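Local coordinates for alanine racemase, biosynthetic (Pseudomonas aeruginosa PAO1, PDB 6A2F), which belongs to the pyridoxal-phosphate-bearing racemase family, whose subunits join an N-terminal TIM-type barrel to a largely beta C-terminal domain and here form a two-chain assembly, at residues 45-50 against 68-73; 108-113 against 146-151; 122-127 against 136-141; 284-289 against 331-336. One frame throughout, in Å; residues are numbered along the deposited sequence.

Contact 1 of 4, residues 45-50 against 68-73; sequences VVTALH and RALHAS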
# COMPACT_ATOMS: atom_id res chain seq x y z
N VAL A 45 -15.99 10.45 -4.27
CA VAL A 45 -16.38 9.82 -5.53
C VAL A 45 -17.90 9.55 -5.59
O VAL A 45 -18.54 9.84 -6.61
CB VAL A 45 -15.57 8.54 -5.80
CG1 VAL A 45 -16.14 7.76 -6.97
CG2 VAL A 45 -14.10 8.89 -6.05
N VAL A 46 -18.46 9.01 -4.51
CA VAL A 46 -19.90 8.76 -4.41
C VAL A 46 -20.69 10.08 -4.46
O VAL A 46 -21.74 10.14 -5.10
CB VAL A 46 -20.26 7.95 -3.14
CG1 VAL A 46 -21.77 7.89 -2.92
CG2 VAL A 46 -19.70 6.54 -3.23
N THR A 47 -20.17 11.12 -3.82
CA THR A 47 -20.79 12.45 -3.85
C THR A 47 -20.83 13.02 -5.28
O THR A 47 -21.84 13.59 -5.69
CB THR A 47 -20.07 13.43 -2.89
OG1 THR A 47 -20.16 12.91 -1.56
CG2 THR A 47 -20.69 14.83 -2.93
N ALA A 48 -19.74 12.85 -6.02
CA ALA A 48 -19.68 13.28 -7.41
C ALA A 48 -20.63 12.47 -8.31
O ALA A 48 -21.23 13.02 -9.24
CB ALA A 48 -18.26 13.20 -7.93
N LEU A 49 -20.78 11.17 -8.01
CA LEU A 49 -21.67 10.27 -8.77
C LEU A 49 -23.00 10.02 -8.05
O LEU A 49 -23.69 9.03 -8.33
CB LEU A 49 -20.96 8.94 -9.06
CG LEU A 49 -19.69 8.92 -9.92
CD1 LEU A 49 -19.00 7.57 -9.82
CD2 LEU A 49 -19.96 9.29 -11.38
N HIS A 50 -23.37 10.92 -7.14
CA HIS A 50 -24.57 10.79 -6.32
C HIS A 50 -25.85 10.65 -7.16
O HIS A 50 -26.70 9.81 -6.86
CB HIS A 50 -24.69 11.99 -5.37
CG HIS A 50 -25.81 11.87 -4.38
ND1 HIS A 50 -25.60 11.57 -3.05
CD2 HIS A 50 -27.15 12.02 -4.53
CE1 HIS A 50 -26.76 11.53 -2.43
NE2 HIS A 50 -27.72 11.80 -3.30
N ARG A 68 -24.36 4.17 1.86
CA ARG A 68 -25.75 4.41 2.27
C ARG A 68 -25.88 5.70 3.08
O ARG A 68 -26.87 6.43 2.95
CB ARG A 68 -26.33 3.22 3.04
CG ARG A 68 -27.78 3.39 3.49
CD ARG A 68 -28.75 3.59 2.33
NE ARG A 68 -29.03 2.35 1.61
CZ ARG A 68 -29.28 2.27 0.30
NH1 ARG A 68 -29.28 3.36 -0.45
NH2 ARG A 68 -29.53 1.10 -0.26
N ALA A 69 -24.88 5.98 3.91
CA ALA A 69 -24.85 7.21 4.69
C ALA A 69 -24.93 8.43 3.78
O ALA A 69 -25.55 9.42 4.13
CB ALA A 69 -23.60 7.27 5.56
N LEU A 70 -24.31 8.33 2.60
CA LEU A 70 -24.24 9.44 1.66
C LEU A 70 -25.43 9.49 0.70
O LEU A 70 -25.82 10.58 0.27
CB LEU A 70 -22.93 9.42 0.88
CG LEU A 70 -21.69 9.78 1.72
CD1 LEU A 70 -20.43 9.21 1.08
CD2 LEU A 70 -21.56 11.28 1.94
N HIS A 71 -25.98 8.32 0.37
CA HIS A 71 -27.13 8.21 -0.53
C HIS A 71 -28.18 7.28 0.05
O HIS A 71 -27.95 6.07 0.19
CB HIS A 71 -26.70 7.72 -1.91
CG HIS A 71 -27.67 8.04 -3.01
ND1 HIS A 71 -29.02 7.75 -2.91
CD2 HIS A 71 -27.49 8.61 -4.22
CE1 HIS A 71 -29.63 8.14 -4.02
NE2 HIS A 71 -28.72 8.66 -4.83
N ALA A 72 -29.34 7.84 0.38
CA ALA A 72 -30.39 7.13 1.11
C ALA A 72 -31.12 6.07 0.29
O ALA A 72 -31.58 5.07 0.85
CB ALA A 72 -31.38 8.13 1.69
N SER A 73 -31.22 6.28 -1.02
CA SER A 73 -32.09 5.43 -1.85
C SER A 73 -31.38 4.59 -2.92
O SER A 73 -31.99 3.68 -3.48
CB SER A 73 -33.18 6.28 -2.50
OG SER A 73 -32.61 7.41 -3.14

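Contact 2 of 4, residues 108-113 against 146-151; sequences AFLAAG and RSHPGV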
# COMPACT_ATOMS: atom_id res chain seq x y z
N ALA A 108 -26.72 -19.27 5.28
CA ALA A 108 -26.73 -18.16 6.23
C ALA A 108 -27.85 -17.15 5.92
O ALA A 108 -28.49 -16.63 6.84
CB ALA A 108 -25.38 -17.48 6.29
N PHE A 109 -28.07 -16.89 4.64
CA PHE A 109 -29.15 -16.00 4.21
C PHE A 109 -30.52 -16.59 4.56
O PHE A 109 -31.36 -15.90 5.14
CB PHE A 109 -29.07 -15.71 2.71
CG PHE A 109 -30.33 -15.10 2.15
CD1 PHE A 109 -30.63 -13.76 2.37
CD2 PHE A 109 -31.22 -15.87 1.41
CE1 PHE A 109 -31.79 -13.20 1.86
CE2 PHE A 109 -32.38 -15.32 0.90
CZ PHE A 109 -32.67 -13.98 1.13
N LEU A 110 -30.73 -17.85 4.21
CA LEU A 110 -31.94 -18.59 4.58
C LEU A 110 -32.21 -18.53 6.08
O LEU A 110 -33.34 -18.25 6.49
CB LEU A 110 -31.83 -20.05 4.12
CG LEU A 110 -32.45 -20.52 2.79
CD1 LEU A 110 -32.48 -19.43 1.73
CD2 LEU A 110 -31.72 -21.75 2.26
N ALA A 111 -31.18 -18.76 6.89
CA ALA A 111 -31.32 -18.78 8.35
C ALA A 111 -31.56 -17.39 8.96
O ALA A 111 -32.09 -17.30 10.07
CB ALA A 111 -30.11 -19.44 8.99
N ALA A 112 -31.18 -16.34 8.24
CA ALA A 112 -31.24 -14.97 8.76
C ALA A 112 -32.65 -14.51 9.08
O ALA A 112 -32.86 -13.80 10.05
CB ALA A 112 -30.57 -14.00 7.80
N GLY A 113 -33.61 -14.92 8.23
CA GLY A 113 -35.03 -14.64 8.42
C GLY A 113 -35.33 -13.16 8.53
O GLY A 113 -35.92 -12.71 9.52
N ARG A 146 -36.44 -18.57 -5.95
CA ARG A 146 -37.27 -17.80 -6.89
C ARG A 146 -38.56 -17.22 -6.29
O ARG A 146 -38.95 -16.10 -6.63
CB ARG A 146 -37.56 -18.61 -8.16
CG ARG A 146 -38.46 -17.90 -9.19
CD ARG A 146 -37.81 -16.70 -9.87
NE ARG A 146 -38.01 -15.45 -9.13
CZ ARG A 146 -37.58 -14.25 -9.53
NH1 ARG A 146 -36.92 -14.11 -10.68
NH2 ARG A 146 -37.81 -13.18 -8.79
N SER A 147 -39.22 -17.98 -5.40
CA SER A 147 -40.42 -17.49 -4.73
C SER A 147 -40.26 -17.43 -3.20
O SER A 147 -41.25 -17.44 -2.46
CB SER A 147 -41.67 -18.30 -5.13
OG SER A 147 -41.63 -19.61 -4.60
N HIS A 148 -39.01 -17.38 -2.74
CA HIS A 148 -38.71 -17.20 -1.32
C HIS A 148 -39.13 -15.80 -0.85
O HIS A 148 -38.81 -14.81 -1.51
CB HIS A 148 -37.21 -17.42 -1.05
CG HIS A 148 -36.85 -17.44 0.41
ND1 HIS A 148 -36.65 -18.62 1.11
CD2 HIS A 148 -36.68 -16.44 1.30
CE1 HIS A 148 -36.36 -18.33 2.37
NE2 HIS A 148 -36.38 -17.02 2.51
N PRO A 149 -39.83 -15.72 0.30
CA PRO A 149 -40.37 -14.46 0.83
C PRO A 149 -39.33 -13.38 1.14
O PRO A 149 -39.68 -12.20 1.18
CB PRO A 149 -41.08 -14.90 2.12
CG PRO A 149 -40.46 -16.21 2.48
CD PRO A 149 -40.17 -16.86 1.17
N GLY A 150 -38.08 -13.77 1.38
CA GLY A 150 -37.01 -12.83 1.66
C GLY A 150 -36.27 -12.34 0.42
O GLY A 150 -35.32 -11.58 0.51
N VAL A 151 -36.71 -12.79 -0.75
CA VAL A 151 -36.07 -12.40 -1.99
C VAL A 151 -36.96 -11.47 -2.78
O VAL A 151 -38.11 -11.78 -3.04
CB VAL A 151 -35.74 -13.61 -2.87
CG1 VAL A 151 -35.17 -13.17 -4.20
CG2 VAL A 151 -34.79 -14.56 -2.16

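Contact 3 of 4, residues 122-127 against 136-141; sequences LKLDSG and AALRAW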
# COMPACT_ATOMS: atom_id res chain seq x y z
N LEU A 122 -27.28 -14.23 -7.52
CA LEU A 122 -26.63 -15.53 -7.44
C LEU A 122 -25.38 -15.49 -8.29
O LEU A 122 -25.44 -15.11 -9.47
CB LEU A 122 -27.56 -16.65 -7.93
CG LEU A 122 -28.75 -17.07 -7.06
CD1 LEU A 122 -29.64 -18.04 -7.82
CD2 LEU A 122 -28.27 -17.69 -5.76
N LYS A 123 -24.25 -15.88 -7.71
CA LYS A 123 -22.98 -15.82 -8.41
C LYS A 123 -22.61 -17.14 -9.05
O LYS A 123 -22.44 -18.15 -8.38
CB LYS A 123 -21.85 -15.32 -7.51
CG LYS A 123 -20.55 -15.08 -8.26
CD LYS A 123 -19.49 -14.42 -7.39
CE LYS A 123 -19.85 -12.98 -7.06
NZ LYS A 123 -18.79 -12.36 -6.22
N LEU A 124 -22.47 -17.10 -10.37
CA LEU A 124 -21.95 -18.22 -11.14
C LEU A 124 -20.43 -18.15 -11.19
O LEU A 124 -19.86 -17.10 -11.51
CB LEU A 124 -22.52 -18.19 -12.56
CG LEU A 124 -21.92 -19.14 -13.60
CD1 LEU A 124 -22.32 -20.58 -13.31
CD2 LEU A 124 -22.35 -18.72 -14.99
N ASP A 125 -19.79 -19.29 -10.99
CA ASP A 125 -18.36 -19.37 -11.17
C ASP A 125 -18.28 -19.91 -12.60
O ASP A 125 -18.61 -21.06 -12.85
CB ASP A 125 -17.74 -20.36 -10.20
CG ASP A 125 -16.28 -20.63 -10.50
OD1 ASP A 125 -15.68 -19.91 -11.32
OD2 ASP A 125 -15.72 -21.58 -9.92
N SER A 126 -17.86 -19.06 -13.52
CA SER A 126 -17.78 -19.44 -14.93
C SER A 126 -16.38 -19.77 -15.46
O SER A 126 -16.22 -19.99 -16.65
CB SER A 126 -18.45 -18.39 -15.81
OG SER A 126 -17.84 -17.13 -15.67
N GLY A 127 -15.40 -19.84 -14.58
CA GLY A 127 -14.04 -20.12 -15.00
C GLY A 127 -12.97 -19.43 -14.18
O GLY A 127 -11.81 -19.79 -14.26
N ALA A 136 -24.93 -26.50 -12.01
CA ALA A 136 -25.93 -27.36 -11.35
C ALA A 136 -26.40 -26.80 -10.00
O ALA A 136 -27.60 -26.75 -9.72
CB ALA A 136 -25.41 -28.79 -11.19
N ALA A 137 -25.45 -26.36 -9.17
CA ALA A 137 -25.76 -25.79 -7.86
C ALA A 137 -26.56 -24.50 -7.98
O ALA A 137 -27.47 -24.25 -7.18
CB ALA A 137 -24.48 -25.58 -7.06
N LEU A 138 -26.23 -23.67 -8.97
CA LEU A 138 -26.95 -22.42 -9.18
C LEU A 138 -28.40 -22.66 -9.56
O LEU A 138 -29.30 -21.96 -9.08
CB LEU A 138 -26.25 -21.52 -10.21
CG LEU A 138 -26.60 -20.03 -10.09
CD1 LEU A 138 -25.38 -19.17 -10.35
CD2 LEU A 138 -27.76 -19.63 -10.99
N ARG A 139 -28.64 -23.65 -10.42
CA ARG A 139 -30.01 -24.02 -10.79
C ARG A 139 -30.78 -24.47 -9.55
O ARG A 139 -31.91 -24.05 -9.33
CB ARG A 139 -30.02 -25.11 -11.88
CG ARG A 139 -29.13 -24.79 -13.07
CD ARG A 139 -29.27 -25.78 -14.22
NE ARG A 139 -30.25 -25.30 -15.18
CZ ARG A 139 -29.95 -24.69 -16.32
NH1 ARG A 139 -28.69 -24.49 -16.68
NH2 ARG A 139 -30.93 -24.29 -17.12
N ALA A 140 -30.13 -25.29 -8.72
CA ALA A 140 -30.72 -25.75 -7.46
C ALA A 140 -31.10 -24.58 -6.54
O ALA A 140 -32.21 -24.55 -6.00
CB ALA A 140 -29.77 -26.70 -6.75
N TRP A 141 -30.18 -23.62 -6.39
CA TRP A 141 -30.44 -22.44 -5.56
C TRP A 141 -31.49 -21.52 -6.17
O TRP A 141 -32.25 -20.89 -5.43
CB TRP A 141 -29.14 -21.70 -5.24
CG TRP A 141 -28.42 -22.34 -4.11
CD1 TRP A 141 -27.43 -23.28 -4.20
CD2 TRP A 141 -28.65 -22.13 -2.72
NE1 TRP A 141 -27.03 -23.66 -2.94
CE2 TRP A 141 -27.76 -22.97 -2.01
CE3 TRP A 141 -29.53 -21.31 -1.99
CZ2 TRP A 141 -27.71 -23.01 -0.62
CZ3 TRP A 141 -29.48 -21.35 -0.61
CH2 TRP A 141 -28.58 -22.20 0.07

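Contact 4 of 4, residues 284-289 against 331-336; sequences GTPVLV and DEVARA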
# COMPACT_ATOMS: atom_id res chain seq x y z
N GLY A 284 14.87 2.97 -14.64
CA GLY A 284 14.18 3.21 -15.90
C GLY A 284 12.68 3.42 -15.78
O GLY A 284 12.01 3.69 -16.79
N THR A 285 12.15 3.28 -14.57
CA THR A 285 10.76 3.62 -14.28
C THR A 285 10.58 5.12 -14.53
O THR A 285 11.35 5.93 -14.00
CB THR A 285 10.37 3.25 -12.84
OG1 THR A 285 10.52 1.84 -12.65
CG2 THR A 285 8.93 3.64 -12.54
N PRO A 286 9.59 5.49 -15.36
CA PRO A 286 9.44 6.89 -15.77
C PRO A 286 8.90 7.81 -14.67
O PRO A 286 8.13 7.37 -13.80
CB PRO A 286 8.44 6.80 -16.93
CG PRO A 286 7.63 5.59 -16.63
CD PRO A 286 8.60 4.62 -16.01
N VAL A 287 9.31 9.07 -14.74
CA VAL A 287 8.81 10.12 -13.87
C VAL A 287 8.84 11.46 -14.62
O VAL A 287 9.56 11.61 -15.61
CB VAL A 287 9.62 10.18 -12.55
CG1 VAL A 287 10.77 11.18 -12.64
CG2 VAL A 287 8.71 10.51 -11.38
N LEU A 288 8.04 12.43 -14.17
CA LEU A 288 8.11 13.78 -14.72
C LEU A 288 8.72 14.76 -13.72
O LEU A 288 8.30 14.83 -12.57
CB LEU A 288 6.73 14.28 -15.17
CG LEU A 288 5.99 13.59 -16.31
CD1 LEU A 288 4.85 14.48 -16.79
CD2 LEU A 288 6.90 13.24 -17.48
N VAL A 289 9.72 15.52 -14.18
CA VAL A 289 10.32 16.59 -13.39
C VAL A 289 10.13 17.89 -14.16
O VAL A 289 10.68 18.07 -15.25
CB VAL A 289 11.82 16.33 -13.10
CG1 VAL A 289 12.39 17.44 -12.22
CG2 VAL A 289 12.01 14.97 -12.44
N ASP A 331 -0.70 3.69 -15.73
CA ASP A 331 -0.56 2.42 -16.44
C ASP A 331 0.86 2.19 -16.94
O ASP A 331 1.38 1.08 -16.82
CB ASP A 331 -1.57 2.33 -17.59
CG ASP A 331 -3.00 2.40 -17.09
OD1 ASP A 331 -3.30 1.74 -16.07
OD2 ASP A 331 -3.82 3.12 -17.71
N GLU A 332 1.50 3.23 -17.47
CA GLU A 332 2.90 3.12 -17.90
C GLU A 332 3.82 2.85 -16.71
O GLU A 332 4.68 1.96 -16.78
CB GLU A 332 3.36 4.37 -18.66
CG GLU A 332 4.63 4.16 -19.48
CD GLU A 332 5.30 5.45 -19.94
OE1 GLU A 332 4.59 6.42 -20.25
OE2 GLU A 332 6.54 5.49 -20.00
N VAL A 333 3.63 3.60 -15.63
CA VAL A 333 4.44 3.44 -14.42
C VAL A 333 4.27 2.03 -13.84
O VAL A 333 5.26 1.37 -13.50
CB VAL A 333 4.14 4.51 -13.35
CG1 VAL A 333 5.01 4.33 -12.12
CG2 VAL A 333 4.35 5.91 -13.92
N ALA A 334 3.03 1.58 -13.76
CA ALA A 334 2.71 0.24 -13.27
C ALA A 334 3.34 -0.87 -14.13
O ALA A 334 3.82 -1.87 -13.60
CB ALA A 334 1.21 0.05 -13.18
N ARG A 335 3.32 -0.68 -15.45
CA ARG A 335 3.90 -1.64 -16.39
C ARG A 335 5.41 -1.77 -16.16
O ARG A 335 5.95 -2.88 -16.17
CB ARG A 335 3.58 -1.26 -17.84
CG ARG A 335 3.91 -2.33 -18.88
CD ARG A 335 3.23 -2.06 -20.22
NE ARG A 335 3.52 -0.71 -20.71
CZ ARG A 335 4.52 -0.40 -21.54
NH1 ARG A 335 4.70 0.87 -21.91
NH2 ARG A 335 5.33 -1.34 -22.01
N ALA A 336 6.07 -0.64 -15.92
CA ALA A 336 7.50 -0.63 -15.60
C ALA A 336 7.79 -1.33 -14.27
O ALA A 336 8.88 -1.89 -14.08
CB ALA A 336 8.02 0.80 -15.57

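Contact 1 of 4, residues 45-50 against 68-73
His50 lays its imidazole over that of His71 in an offset stack, the ring centroids 4.0 Å apart and the planes turned by only 18°. The overlap is unequal: His71 CD2 sits above the middle of the His50 ring, whereas His50 NE2 lies over the other ring nearer its rim. His50 CG is anti to its backbone N (chi1 -174°), which carries the imidazole across to the second segment. There the same ring meets a polar atom at its edge, where Leu70 O lies in the ring plane, 3.0 Å from His50 CE1.

The His71 ring is steadied from its own side of the contact. Ser73 N donates to His71 ND1 over 3.3 Å, almost exactly in the ring plane, which fixes ND1 as an acceptor and limits rotation of the imidazole. The backbone of His71 is held separately, Arg68 NH1 donating to His71 O at 3.1 Å, while other nitrogens of its guanidinium group bind Leu94 O and Arg95 O.

Beside the stack the packing is apolar, Val46 CG1 standing 4.3 Å from Leu70 CB. Thr47 OG1 merely touches Leu70 CD2, its hydrogen bond being to Arg43 O. The contact thus joins the C-terminal ends of helices 42-48 and 61-70 at the barrel surface; Phe56 of strand 55-58 packs against Val46 and Leu49, and helix 10-22 flanks Val45, Ala48 and Leu49.

Contact 2 of 4, residues 108-113 against 146-151
Phe109 and His148 both hold CG anti to the backbone N (chi1 166° and -172°), and these torsions send one ring out from the helix and the other back from the loop until they come together. They meet as neither a stack nor an edge-to-face pair: the centroids are 5.9 Å apart and the planes are inclined at 48°.

The closer touches of Phe109 are made by the far end of its ring. CZ approaches Gly150 O at 3.6 Å, with the carbonyl oxygen in the ring plane, at the edge where the aromatic hydrogens carry a slight positive charge. Val151 CG2 is 4.0 Å from Phe109 CZ, an apolar contact between side chains that cross at about a right angle. On the same side of the imidazole but at another ring atom, Leu110 brings CD1 to within 4.1 Å of His148 CE1.

A type I turn from His148 to Val151 sets out these partners, closed by Val151 N donating to His148 O at 3.0 Å. Within it Pro149 CD rests over one face of the His148 ring.

The contact ties the end of helix 103-112 to the loop that leads from helix 135-145 into strand 151-157. Phe109 reaches inward to Val120 of strand 118-123 and to Leu98 and Ile100 of strand 98-100, Tyr88 of helix 87-93 packs beside it, and Leu110 leans on Arg144 and Leu145 of helix 135-145.

Contact 3 of 4, residues 122-127 against 136-141
Leu122 opens the contact by spreading its two methyls against the helix: CD1 lies 4.0 Å from Leu138 CD2, and CD2 meets Trp141 CB at 4.1 Å. Its CG is beside the backbone N and anti to the carbonyl carbon (chi1 -72°), an arrangement that lets the fork bridge successive turns of helix 135-145.

Lys123 points the other way and offers Leu138 only backbone, its carbonyl carbon C being 3.7 Å from Leu138 CD1. Its ammonium group is held by Leu79 O and by a malonate ion, probably from the crystallisation liquor. At Leu124 that same Leu138 methyl, CD1, presses on the main chain, 3.6 Å from Leu124 N, and also touches Leu124 CB at 3.7 Å.

Beyond, the chain turns away from the helix. Asp125 OD1 accepts from Gly127 N over 3.3 Å in an Asx turn, the donor standing above the carboxylate plane, and from His129 N as well; OD2 makes a salt bridge to Arg244 of the second subunit.

Leu138 is a wedge of the beta-alpha-beta unit 118-123, 135-145, 151-157, touching Leu156 of the next strand. Chemically, the two segments meet through buried hydrocarbon and the backbone it presses on, resting on fit of shape; a backbone bond between Lys123 and Phe133 adds a directional tie ahead of the helix, while the polar ends of Lys123 and Asp125 turn elsewhere.

Contact 4 of 4, residues 284-289 against 331-336
The Pro286 ring and the Glu332 carboxylate meet with CG of the proline above one face of the carboxylate, 3.5 Å from Glu332 OE2. Relative to the proline ring, OE2 comes in near the rim, tilted to one side, while Val333 CG2 lies over the opposite face, 4.3 Å from Pro286 CG. A third neighbour approaches the rim: Ala336 CB stands straight out beyond Pro286 CD, at 3.9 Å. One proline ring is therefore bordered by three side chains of a single helix.

Glu332 gets there with CG anti to the backbone N (chi1 -163°) and an extended chain beyond it. Its OE2 is also bound in a salt bridge to Arg293, whose side chain Pro286 touches, which probably offsets the charge lying against the proline.

Strand 286-289 belongs to the beta sheet of the C-terminal domain, where it forms an antiparallel hairpin with strand 292-296 and pairs on its other side with strand 320-322. Helix 330-336 packs against the start of this strand, its axis 9.0 Å away at closest approach and running at 135° to the strand direction.

Just ahead of the strand, Thr285 extends the apolar surface. Its CG2 meets Val333 CG1 at 4.0 Å, the two side chains crossing at about a right angle, and its OG1 passes beside Ala336 CB while hydrogen-bonded to Pro282 O. Tyr277 packs on both Thr285 and Val333, and Leu344 of helix 341-346 lies against Val333 and Ala334.

Overall arrangement
Contacts 1, 2 and 3 lie in the N-terminal barrel domain and contact 4 in the C-terminal domain, across the chain's centre from all three. Contact 1 closes first along the chain; contact 3 then falls wholly within the span bounded by contact 2, and contact 4 follows. Contacts 2 and 3, with centres about 17 Å apart, share the region of helix 135-145 and touch where Leu110 CD2 meets Trp141 CZ3 at 3.7 Å. Contact 1 stands apart, its nearest atoms about 14 Å from contact 2. Contacts 2 and 4 are about 50 Å apart between centres, and each contact stays within a single domain.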